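Local structure of rhamnosidase B (Bacillus sp., 2OKX) at residues 326-331 with 336-341; 221-226 with 385-390; 596-601 with 638-643; 579-584 with 633-638. The protein probably hydrolyses terminal alpha-L-rhamnosyl groups from rhamnose-containing glycosides, with inversion at the anomeric carbon, as a family 78 glycoside hydrolase. One frame throughout, in Å; residues are numbered along the deposited sequence.

Contact 1 (326-331 with 336-341); sequences LRSPAG and PLATIG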
# COMPACT_ATOMS: atom_id res chain seq x y z
N LEU A 326 25.48 22.76 14.30
CA LEU A 326 25.55 22.39 12.90
C LEU A 326 25.21 23.59 12.03
O LEU A 326 24.35 24.40 12.39
CB LEU A 326 24.54 21.27 12.59
CG LEU A 326 24.99 19.81 12.59
CD1 LEU A 326 25.63 19.44 13.92
CD2 LEU A 326 23.77 18.93 12.31
N ARG A 327 25.88 23.71 10.89
CA ARG A 327 25.58 24.79 9.98
C ARG A 327 25.93 24.38 8.56
O ARG A 327 26.82 23.56 8.34
CB ARG A 327 26.33 26.08 10.37
CG ARG A 327 27.82 26.10 10.10
CD ARG A 327 28.33 27.54 10.17
NE ARG A 327 29.76 27.65 9.95
CZ ARG A 327 30.68 27.18 10.79
NH1 ARG A 327 30.31 26.58 11.91
NH2 ARG A 327 31.97 27.31 10.50
N SER A 328 25.21 24.95 7.61
CA SER A 328 25.41 24.66 6.20
C SER A 328 26.66 25.32 5.65
O SER A 328 26.98 26.46 6.02
CB SER A 328 24.20 25.14 5.40
OG SER A 328 24.45 25.05 4.00
N PRO A 329 27.40 24.62 4.78
CA PRO A 329 28.61 25.20 4.20
C PRO A 329 28.21 26.24 3.16
O PRO A 329 29.04 26.99 2.66
CB PRO A 329 29.30 24.00 3.56
CG PRO A 329 28.76 22.82 4.33
CD PRO A 329 27.31 23.19 4.48
N ALA A 330 26.92 26.28 2.84
CA ALA A 330 26.39 27.22 1.86
C ALA A 330 25.71 28.39 2.54
O ALA A 330 25.77 28.53 3.76
CB ALA A 330 25.41 26.51 0.94
N GLY A 331 25.07 29.24 1.75
CA GLY A 331 24.38 30.40 2.29
C GLY A 331 23.28 30.01 3.26
O GLY A 331 22.44 29.16 2.95
N PRO A 336 20.65 23.56 8.58
CA PRO A 336 22.08 23.37 8.85
C PRO A 336 22.81 22.38 7.94
O PRO A 336 23.94 22.00 8.23
CB PRO A 336 22.08 22.91 10.30
CG PRO A 336 20.84 22.09 10.38
CD PRO A 336 19.83 22.96 9.64
N LEU A 337 22.17 21.98 6.85
CA LEU A 337 22.78 21.05 5.92
C LEU A 337 22.76 21.65 4.52
O LEU A 337 21.97 22.54 4.23
CB LEU A 337 22.01 19.72 5.88
CG LEU A 337 21.80 18.93 7.17
CD1 LEU A 337 20.95 17.70 6.88
CD2 LEU A 337 23.13 18.52 7.75
N ALA A 338 23.65 21.15 3.68
CA ALA A 338 23.73 21.59 2.29
C ALA A 338 24.00 20.34 1.47
O ALA A 338 24.45 19.33 2.00
CB ALA A 338 24.87 22.58 2.12
N THR A 339 23.70 20.39 0.18
CA THR A 339 23.97 19.24 -0.67
C THR A 339 24.96 19.68 -1.73
O THR A 339 24.98 20.84 -2.14
CB THR A 339 22.68 18.69 -1.33
OG1 THR A 339 22.04 19.73 -2.08
CG2 THR A 339 21.73 18.17 -0.26
N ILE A 340 25.80 18.75 -2.16
CA ILE A 340 26.81 19.02 -3.17
C ILE A 340 26.47 18.21 -4.42
O ILE A 340 26.50 16.98 -4.40
CB ILE A 340 28.21 18.63 -2.67
CG1 ILE A 340 28.45 19.25 -1.29
CG2 ILE A 340 29.27 19.12 -3.65
CD1 ILE A 340 29.78 18.88 -0.67
N GLY A 341 26.16 18.92 -5.50
CA GLY A 341 25.79 18.27 -6.75
C GLY A 341 24.82 19.20 -7.47
O GLY A 341 24.84 20.40 -7.22
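Ser328 and Ala338 meet side chain to side chain, the hydroxyl OG of Ser328 lying 3.1 Å from Ala338 CB. The methyl points at 326-331, and the chain turns round it: Pro329 brings the CD corner of its ring to within 3.4 Å of Ala338 CB, tighter than usual van der Waals contact, and Ala330 CB adds a third, looser touch. A side chain of one carbon suits a site hemmed in on several sides. Ser328 serves its own segment as well. With OG anti to the backbone N (chi1 171°), the hydroxyl accepts Ala330 N at 3.0 Å with an N-H...O angle of 154°. This is an ST turn, and it steers the chain away just after the strand ends.

Leu326 and Pro336 make the second patch, CB against CB at 3.7 Å, with Pro336 CB also lying 3.4 Å from Leu326 O. Proline has no N-H to offer, and no hydrogen bond joins the two segments. The acceptor Pro336 O is instead hydrogen-bonded to Thr248 OG1 on strand 240-252. Arg327 points away and forms a salt bridge with Glu298. Backbone bonds of Arg327 with Ile249, Ala338 with Ala247 and Ile340 with Tyr245 lay both segments successively along strand 240-252. The arrangement is that of an antiparallel beta-sheet in rhamnosidase domain D2, where a short loop links strands 324-327 and 338-340, both partners of that long strand.

Contact 2 (221-226 with 385-390); sequences AALDLR and KPFEPS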
# COMPACT_ATOMS: atom_id res chain seq x y z
N ALA A 221 16.88 14.19 11.85
CA ALA A 221 16.22 14.88 10.76
C ALA A 221 15.79 13.97 9.62
O ALA A 221 16.43 12.95 9.35
CB ALA A 221 17.14 15.98 10.22
N ALA A 222 14.69 14.34 8.98
CA ALA A 222 14.17 13.60 7.84
C ALA A 222 14.38 14.50 6.63
O ALA A 222 13.93 15.65 6.60
CB ALA A 222 12.68 13.31 8.05
N LEU A 223 15.08 13.97 5.63
CA LEU A 223 15.39 14.72 4.42
C LEU A 223 14.80 14.10 3.17
O LEU A 223 14.87 12.89 2.98
CB LEU A 223 16.91 14.81 4.22
CG LEU A 223 17.87 14.55 5.38
CD1 LEU A 223 19.30 14.68 4.86
CD2 LEU A 223 17.63 15.51 6.52
N ASP A 224 14.22 14.93 2.30
CA ASP A 224 13.68 14.43 1.05
C ASP A 224 14.76 14.72 0.01
O ASP A 224 14.72 15.72 -0.70
CB ASP A 224 12.38 15.15 0.69
CG ASP A 224 11.67 14.52 -0.48
OD1 ASP A 224 10.44 14.73 -0.62
OD2 ASP A 224 12.33 13.82 -1.27
N LEU A 225 15.74 13.83 -0.04
CA LEU A 225 16.86 13.96 -0.96
C LEU A 225 16.44 13.86 -2.42
O LEU A 225 17.06 14.47 -3.29
CB LEU A 225 17.92 12.90 -0.64
CG LEU A 225 18.60 13.03 0.72
CD1 LEU A 225 19.55 11.87 0.95
CD2 LEU A 225 19.35 14.36 0.78
N ARG A 226 15.39 13.10 -2.69
CA ARG A 226 14.90 12.94 -4.06
C ARG A 226 14.48 14.29 -4.65
O ARG A 226 14.94 14.67 -5.73
CB ARG A 226 13.71 11.97 -4.08
CG ARG A 226 12.99 11.85 -5.43
CD ARG A 226 11.70 11.05 -5.26
NE ARG A 226 10.81 11.12 -6.42
CZ ARG A 226 10.92 10.37 -7.51
NH1 ARG A 226 10.06 10.52 -8.51
NH2 ARG A 226 11.90 9.48 -7.61
N LYS A 385 24.99 23.61 -2.60
CA LYS A 385 23.67 24.24 -2.63
C LYS A 385 22.95 24.19 -1.28
O LYS A 385 23.16 23.27 -0.48
CB LYS A 385 22.79 23.53 -3.66
CG LYS A 385 23.49 23.09 -4.93
CD LYS A 385 23.73 24.24 -5.89
CE LYS A 385 24.27 23.72 -7.21
NZ LYS A 385 23.34 22.71 -7.82
N PRO A 386 22.09 25.18 -1.01
CA PRO A 386 21.37 25.17 0.26
C PRO A 386 20.27 24.10 0.18
O PRO A 386 19.85 23.73 -0.92
CB PRO A 386 20.80 26.58 0.34
CG PRO A 386 20.53 26.89 -1.09
CD PRO A 386 21.78 26.39 -1.78
N PHE A 387 19.83 23.61 1.33
CA PHE A 387 18.79 22.58 1.38
C PHE A 387 17.42 23.25 1.42
O PHE A 387 17.16 24.05 2.31
CB PHE A 387 18.98 21.72 2.63
CG PHE A 387 18.51 20.31 2.47
CD1 PHE A 387 19.42 19.27 2.34
CD2 PHE A 387 17.15 20.01 2.42
CE1 PHE A 387 19.00 17.95 2.17
CE2 PHE A 387 16.71 18.70 2.25
CZ PHE A 387 17.64 17.67 2.12
N GLU A 388 16.56 22.93 0.46
CA GLU A 388 15.22 23.53 0.44
C GLU A 388 14.50 23.22 1.75
O GLU A 388 14.27 22.06 2.09
CB GLU A 388 14.40 23.00 -0.75
CG GLU A 388 13.07 23.73 -0.92
CD GLU A 388 12.24 23.23 -2.09
OE1 GLU A 388 11.14 23.77 -2.31
OE2 GLU A 388 12.69 22.30 -2.80
N PRO A 389 14.15 24.27 2.51
CA PRO A 389 13.46 24.17 3.81
C PRO A 389 12.27 23.21 3.89
O PRO A 389 12.15 22.45 4.84
CB PRO A 389 13.06 25.61 4.09
CG PRO A 389 14.19 26.38 3.49
CD PRO A 389 14.37 25.68 2.16
N SER A 390 11.39 23.25 2.90
CA SER A 390 10.20 22.40 2.90
C SER A 390 10.51 20.90 2.77
O SER A 390 9.64 20.06 3.00
CB SER A 390 9.24 22.83 1.78
OG SER A 390 9.83 22.67 0.50
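Phe387 drives its ring toward Leu223 and Leu225, bridging two antiparallel beta-sheets of rhamnosidase domain D2: strand 219-223 belongs to one and strand 384-386, just before the phenylalanine, to the other. The far end of the ring does the work. Its CZ rests 3.6 Å from Leu223 CB, while Leu225 CD2 comes up at the ring edge, 3.9 Å from CE1, the two side chains crossing at about a right angle. A chi1 of -150° sends the phenyl group across the gap between the segments, where the CA atoms of Phe387 and Leu223 are 9.1 Å apart. A long, flat, apolar residue suits such a span.

In the next shell, Tyr392 lies on Leu223, Val246 and Tyr242 pack on Leu225, and Thr339 and Val335 touch Phe387. A glycerol, probably from the crystallisation liquor, sits about 4 Å from the side chain of Leu223.

Between the two leucines the strand gives way to helix 225-229, and Asp224 is its N-cap. Aspartate fits there because its two oxygens can divide their tasks: OD1 forms a salt bridge with Arg20 NH2, and OD2 accepts the backbone N of Asn227.

Contact 3 (596-601 with 638-643); sequences IVERCL and REYAAH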
# COMPACT_ATOMS: atom_id res chain seq x y z
N ILE A 596 -16.21 -3.22 -6.12
CA ILE A 596 -14.82 -2.85 -5.97
C ILE A 596 -13.98 -3.53 -7.05
O ILE A 596 -13.03 -2.96 -7.57
CB ILE A 596 -14.28 -3.24 -4.56
CG1 ILE A 596 -12.81 -2.85 -4.44
CG2 ILE A 596 -14.48 -4.73 -4.32
CD1 ILE A 596 -12.21 -3.12 -3.06
N VAL A 597 -14.34 -4.76 -7.41
CA VAL A 597 -13.59 -5.48 -8.43
C VAL A 597 -13.72 -4.78 -9.78
O VAL A 597 -12.72 -4.51 -10.44
CB VAL A 597 -14.08 -6.94 -8.56
CG1 VAL A 597 -13.28 -7.64 -9.64
CG2 VAL A 597 -13.93 -7.67 -7.22
N GLU A 598 -14.95 -4.47 -10.20
CA GLU A 598 -15.13 -3.80 -11.48
C GLU A 598 -14.44 -2.44 -11.49
O GLU A 598 -13.83 -2.06 -12.49
CB GLU A 598 -16.61 -3.63 -11.83
CG GLU A 598 -16.78 -2.99 -13.21
CD GLU A 598 -18.21 -2.96 -13.70
OE1 GLU A 598 -18.46 -2.26 -14.70
OE2 GLU A 598 -19.08 -3.63 -13.11
N ARG A 599 -14.55 -1.71 -10.39
CA ARG A 599 -13.91 -0.40 -10.30
C ARG A 599 -12.42 -0.53 -10.59
O ARG A 599 -11.86 0.26 -11.34
CB ARG A 599 -14.11 0.22 -8.90
CG ARG A 599 -13.20 1.41 -8.63
CD ARG A 599 -13.48 2.08 -7.29
NE ARG A 599 -12.34 2.88 -6.85
CZ ARG A 599 -11.92 3.99 -7.46
NH1 ARG A 599 -12.55 4.45 -8.53
NH2 ARG A 599 -10.83 4.62 -7.00
N CYS A 600 -11.78 -1.53 -9.99
CA CYS A 600 -10.36 -1.74 -10.20
C CYS A 600 -10.03 -2.14 -11.63
O CYS A 600 -9.08 -1.62 -12.22
CB CYS A 600 -9.84 -2.81 -9.23
SG CYS A 600 -9.82 -2.25 -7.50
N LEU A 601 -10.82 -3.05 -12.19
CA LEU A 601 -10.59 -3.50 -13.56
C LEU A 601 -10.74 -2.34 -14.54
O LEU A 601 -10.00 -2.25 -15.52
CB LEU A 601 -11.57 -4.62 -13.92
CG LEU A 601 -11.50 -5.89 -13.07
CD1 LEU A 601 -12.56 -6.88 -13.54
CD2 LEU A 601 -10.12 -6.51 -13.16
N ARG A 638 -11.80 -11.78 -17.04
CA ARG A 638 -12.53 -12.98 -17.42
C ARG A 638 -13.24 -13.55 -16.20
O ARG A 638 -14.43 -13.87 -16.24
CB ARG A 638 -11.59 -14.05 -17.99
CG ARG A 638 -12.31 -15.37 -18.21
CD ARG A 638 -11.40 -16.50 -18.64
NE ARG A 638 -12.17 -17.72 -18.82
CZ ARG A 638 -11.69 -18.86 -19.32
NH1 ARG A 638 -10.42 -18.93 -19.71
NH2 ARG A 638 -12.48 -19.91 -19.45
N GLU A 639 -12.50 -13.69 -15.10
CA GLU A 639 -13.06 -14.25 -13.88
C GLU A 639 -14.21 -13.40 -13.33
O GLU A 639 -15.18 -13.94 -12.80
CB GLU A 639 -11.95 -14.43 -12.84
CG GLU A 639 -11.03 -15.58 -13.19
CD GLU A 639 -9.81 -15.69 -12.30
OE1 GLU A 639 -9.19 -16.77 -12.29
OE2 GLU A 639 -9.45 -14.70 -11.63
N TYR A 640 -14.10 -12.09 -13.46
CA TYR A 640 -15.16 -11.20 -12.99
C TYR A 640 -16.40 -11.35 -13.86
O TYR A 640 -17.52 -11.41 -13.36
CB TYR A 640 -14.70 -9.74 -13.03
CG TYR A 640 -15.81 -8.76 -12.72
CD1 TYR A 640 -16.19 -8.49 -11.41
CD2 TYR A 640 -16.50 -8.13 -13.76
CE1 TYR A 640 -17.24 -7.61 -11.14
CE2 TYR A 640 -17.55 -7.25 -13.50
CZ TYR A 640 -17.92 -7.00 -12.19
OH TYR A 640 -18.94 -6.12 -11.94
N ALA A 641 -16.18 -11.40 -15.17
CA ALA A 641 -17.28 -11.55 -16.12
C ALA A 641 -18.02 -12.87 -15.89
O ALA A 641 -19.25 -12.93 -15.97
CB ALA A 641 -16.76 -11.48 -17.55
N ALA A 642 -17.26 -13.93 -15.61
CA ALA A 642 -17.85 -15.24 -15.38
C ALA A 642 -18.55 -15.31 -14.02
O ALA A 642 -19.60 -15.95 -13.88
CB ALA A 642 -16.78 -16.32 -15.47
N HIS A 643 -17.97 -14.65 -13.02
CA HIS A 643 -18.52 -14.63 -11.67
C HIS A 643 -19.89 -13.97 -11.64
O HIS A 643 -20.85 -14.51 -11.09
CB HIS A 643 -17.58 -13.87 -10.73
CG HIS A 643 -18.08 -13.77 -9.33
ND1 HIS A 643 -18.09 -14.84 -8.46
CD2 HIS A 643 -18.60 -12.72 -8.64
CE1 HIS A 643 -18.59 -14.45 -7.30
NE2 HIS A 643 -18.90 -13.17 -7.38
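The ring of Tyr640 faces helix 595-603, with Glu598 CA over one of its faces, 4.3 Å above the plane and displaced toward the rim. This is helix-to-helix packing within the six-hairpin glycosidase domain, the alpha-barrel of the enzyme. The short segments run roughly antiparallel, at 145°, and their axes come no nearer than 10.8 Å, a separation that a large aromatic side chain can bridge.

Three residues on one side of helix 595-603 receive the ring along its length. At its root, Leu601 CD1 lies 3.6 Å from Tyr640 CB. Farther out, Val597 and the tyrosine lie alongside each other, pointing opposite ways, with Val597 CG1 3.5 Å from Tyr640 CD1. At the phenol end the aliphatic CB of Glu598 approaches CZ. A chi1 near 172° extends the Tyr640 ring toward the neighbouring helix. Tyr588 of helix 577-590 packs against both Tyr640 and Val597, and Phe649 covers Leu601 and Glu598.

Tyrosine suits the place because the apolar ring ends in a hydroxyl that lies beside the carboxylate of partly exposed Glu598. That carboxylate, turned 61° from the ring plane, has its stronger partner in Arg652, through OE1. The hydroxyl proton has another acceptor within reach, so at most a weak hydrogen bond joins Tyr640 OH to Glu598 OE2, 2.8 Å away.

Contact 4 (579-584 with 633-638); sequences DSRNEA and WILACR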
# COMPACT_ATOMS: atom_id res chain seq x y z
N ASP A 579 -1.65 -8.26 -7.82
CA ASP A 579 -2.18 -8.70 -6.54
C ASP A 579 -3.70 -8.84 -6.57
O ASP A 579 -4.26 -9.80 -6.03
CB ASP A 579 -1.82 -7.71 -5.42
CG ASP A 579 -0.33 -7.44 -5.32
OD1 ASP A 579 0.18 -7.36 -4.17
OD2 ASP A 579 0.34 -7.28 -6.36
N SER A 580 -4.36 -7.88 -7.21
CA SER A 580 -5.82 -7.85 -7.27
C SER A 580 -6.50 -9.08 -7.85
O SER A 580 -7.65 -9.35 -7.50
CB SER A 580 -6.29 -6.60 -8.03
OG SER A 580 -6.11 -6.76 -9.42
N ARG A 581 -5.84 -9.81 -8.73
CA ARG A 581 -6.46 -11.00 -9.30
C ARG A 581 -6.75 -12.01 -8.20
O ARG A 581 -7.87 -12.52 -8.09
CB ARG A 581 -5.56 -11.63 -10.37
CG ARG A 581 -6.16 -12.87 -11.04
CD ARG A 581 -5.76 -14.16 -10.34
NE ARG A 581 -6.46 -15.33 -10.89
CZ ARG A 581 -6.13 -16.59 -10.64
NH1 ARG A 581 -6.83 -17.58 -11.18
NH2 ARG A 581 -5.10 -16.87 -9.85
N ASN A 582 -5.75 -12.30 -7.37
CA ASN A 582 -5.94 -13.25 -6.28
C ASN A 582 -6.86 -12.66 -5.21
O ASN A 582 -7.73 -13.35 -4.68
CB ASN A 582 -4.59 -13.61 -5.64
CG ASN A 582 -3.74 -14.49 -6.54
OD1 ASN A 582 -4.14 -14.86 -7.64
ND2 ASN A 582 -2.55 -14.83 -6.06
N GLU A 583 -6.66 -11.38 -4.91
CA GLU A 583 -7.48 -10.72 -3.90
C GLU A 583 -8.96 -10.75 -4.27
O GLU A 583 -9.81 -10.90 -3.40
CB GLU A 583 -7.00 -9.28 -3.69
CG GLU A 583 -5.56 -9.18 -3.20
CD GLU A 583 -5.07 -7.74 -3.12
OE1 GLU A 583 -5.14 -7.03 -4.14
OE2 GLU A 583 -4.60 -7.33 -2.04
N ALA A 584 -9.27 -10.62 -5.55
CA ALA A 584 -10.66 -10.63 -5.99
C ALA A 584 -11.29 -12.00 -5.72
O ALA A 584 -12.40 -12.09 -5.21
CB ALA A 584 -10.77 -10.29 -7.49
N TRP A 633 -4.51 -9.17 -15.14
CA TRP A 633 -5.64 -8.24 -15.24
C TRP A 633 -6.65 -8.84 -16.22
O TRP A 633 -7.85 -8.80 -15.98
CB TRP A 633 -5.17 -6.88 -15.77
CG TRP A 633 -6.31 -5.96 -16.15
CD1 TRP A 633 -7.18 -5.33 -15.30
CD2 TRP A 633 -6.71 -5.59 -17.48
NE1 TRP A 633 -8.10 -4.60 -16.02
CE2 TRP A 633 -7.83 -4.74 -17.36
CE3 TRP A 633 -6.22 -5.90 -18.76
CZ2 TRP A 633 -8.48 -4.20 -18.47
CZ3 TRP A 633 -6.87 -5.35 -19.87
CH2 TRP A 633 -7.99 -4.51 -19.71
N ILE A 634 -6.15 -9.39 -17.32
CA ILE A 634 -7.03 -10.00 -18.31
C ILE A 634 -7.74 -11.18 -17.65
O ILE A 634 -8.94 -11.37 -17.81
CB ILE A 634 -6.24 -10.47 -19.55
CG1 ILE A 634 -5.71 -9.24 -20.31
CG2 ILE A 634 -7.14 -11.31 -20.46
CD1 ILE A 634 -4.81 -9.58 -21.49
N LEU A 635 -6.97 -11.96 -16.90
CA LEU A 635 -7.52 -13.12 -16.19
C LEU A 635 -8.63 -12.63 -15.25
O LEU A 635 -9.73 -13.18 -15.24
CB LEU A 635 -6.43 -13.80 -15.37
CG LEU A 635 -6.52 -15.32 -15.14
CD1 LEU A 635 -5.66 -15.68 -13.94
CD2 LEU A 635 -7.95 -15.75 -14.90
N ALA A 636 -8.33 -11.60 -14.47
CA ALA A 636 -9.30 -11.06 -13.52
C ALA A 636 -10.57 -10.58 -14.23
O ALA A 636 -11.67 -10.74 -13.70
CB ALA A 636 -8.68 -9.92 -12.73
N CYS A 637 -10.41 -10.00 -15.41
CA CYS A 637 -11.56 -9.53 -16.18
C CYS A 637 -12.43 -10.72 -16.56
O CYS A 637 -13.65 -10.68 -16.42
CB CYS A 637 -11.11 -8.81 -17.46
SG CYS A 637 -10.45 -7.14 -17.19
N ARG A 638 -11.80 -11.78 -17.04
CA ARG A 638 -12.53 -12.98 -17.42
C ARG A 638 -13.24 -13.55 -16.20
O ARG A 638 -14.43 -13.87 -16.24
CB ARG A 638 -11.59 -14.05 -17.99
CG ARG A 638 -12.31 -15.37 -18.21
CD ARG A 638 -11.40 -16.50 -18.64
NE ARG A 638 -12.17 -17.72 -18.82
CZ ARG A 638 -11.69 -18.86 -19.32
NH1 ARG A 638 -10.42 -18.93 -19.71
NH2 ARG A 638 -12.48 -19.91 -19.45
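Arg581 NH1 belongs to a guanidinium group that lies against Leu635 and is gripped by two carboxylates: it forms salt bridges with Glu639 OE1, one residue past the end of 633-638, and with Glu809 OE2 of helix 801-813. The other nitrogens are occupied too. NE lies 3.1 Å from Glu639 OE2, so this carboxylate engages the arginine with both oxygens. NH2 donates to the side chain of the next residue, Asn582, at 3.1 Å from OD1 with an N-H...O angle of 148°; the oxygen sits 22° out of the guanidinium plane.

Leu635 meets this charged group over a face. Its CD1 methyl lies 3.2 Å from Arg581 NE and 3.5 Å from CZ, a close fit over the flat of the guanidinium, while the N-H groups are used by oxygens. A sharp bend of the arginine chain at chi2 (-92°) turns its head across Leu635. Nearer the backbones, Ala636 CB approaches Arg581 CA at 4.2 Å. The small side chain of alanine suits the close approach of helices 577-590 and 627-644, where the CA atoms of Arg581 and Ala636 are 5.1 Å apart.

Phe805 and Phe806 also pack on Arg581. An arginine suits this junction because one flat group can donate several hydrogen bonds while presenting a face to a methyl. Its burial among hydrocarbon would probably be costly without the two glutamates, which can balance its charge and tie three helices of the alpha-barrel together.

Contacts 1 and 2 share one sheet of domain D2: strands 338-340 and 384-386 are neighbours, joined where Thr339 O lies 2.8 Å from Lys385 N. Contact 1 is partly buried near the edge of the molecule, whereas contact 2 is wholly buried between sheets. Contact 2 is apolar, contact 1 mixes apolar side chains with backbone and hydroxyl oxygens, and neither has a charged pair between its segments. Across the molecule, about 40 Å or more between centres, contacts 3 and 4 both use helix 627-644 in the alpha-barrel. Their centres are 7 Å apart, and Trp633 NE1 lies 3.1 Å from Leu601 O, a probable hydrogen bond. Both are buried, yet they combine apolar packing with charged groups.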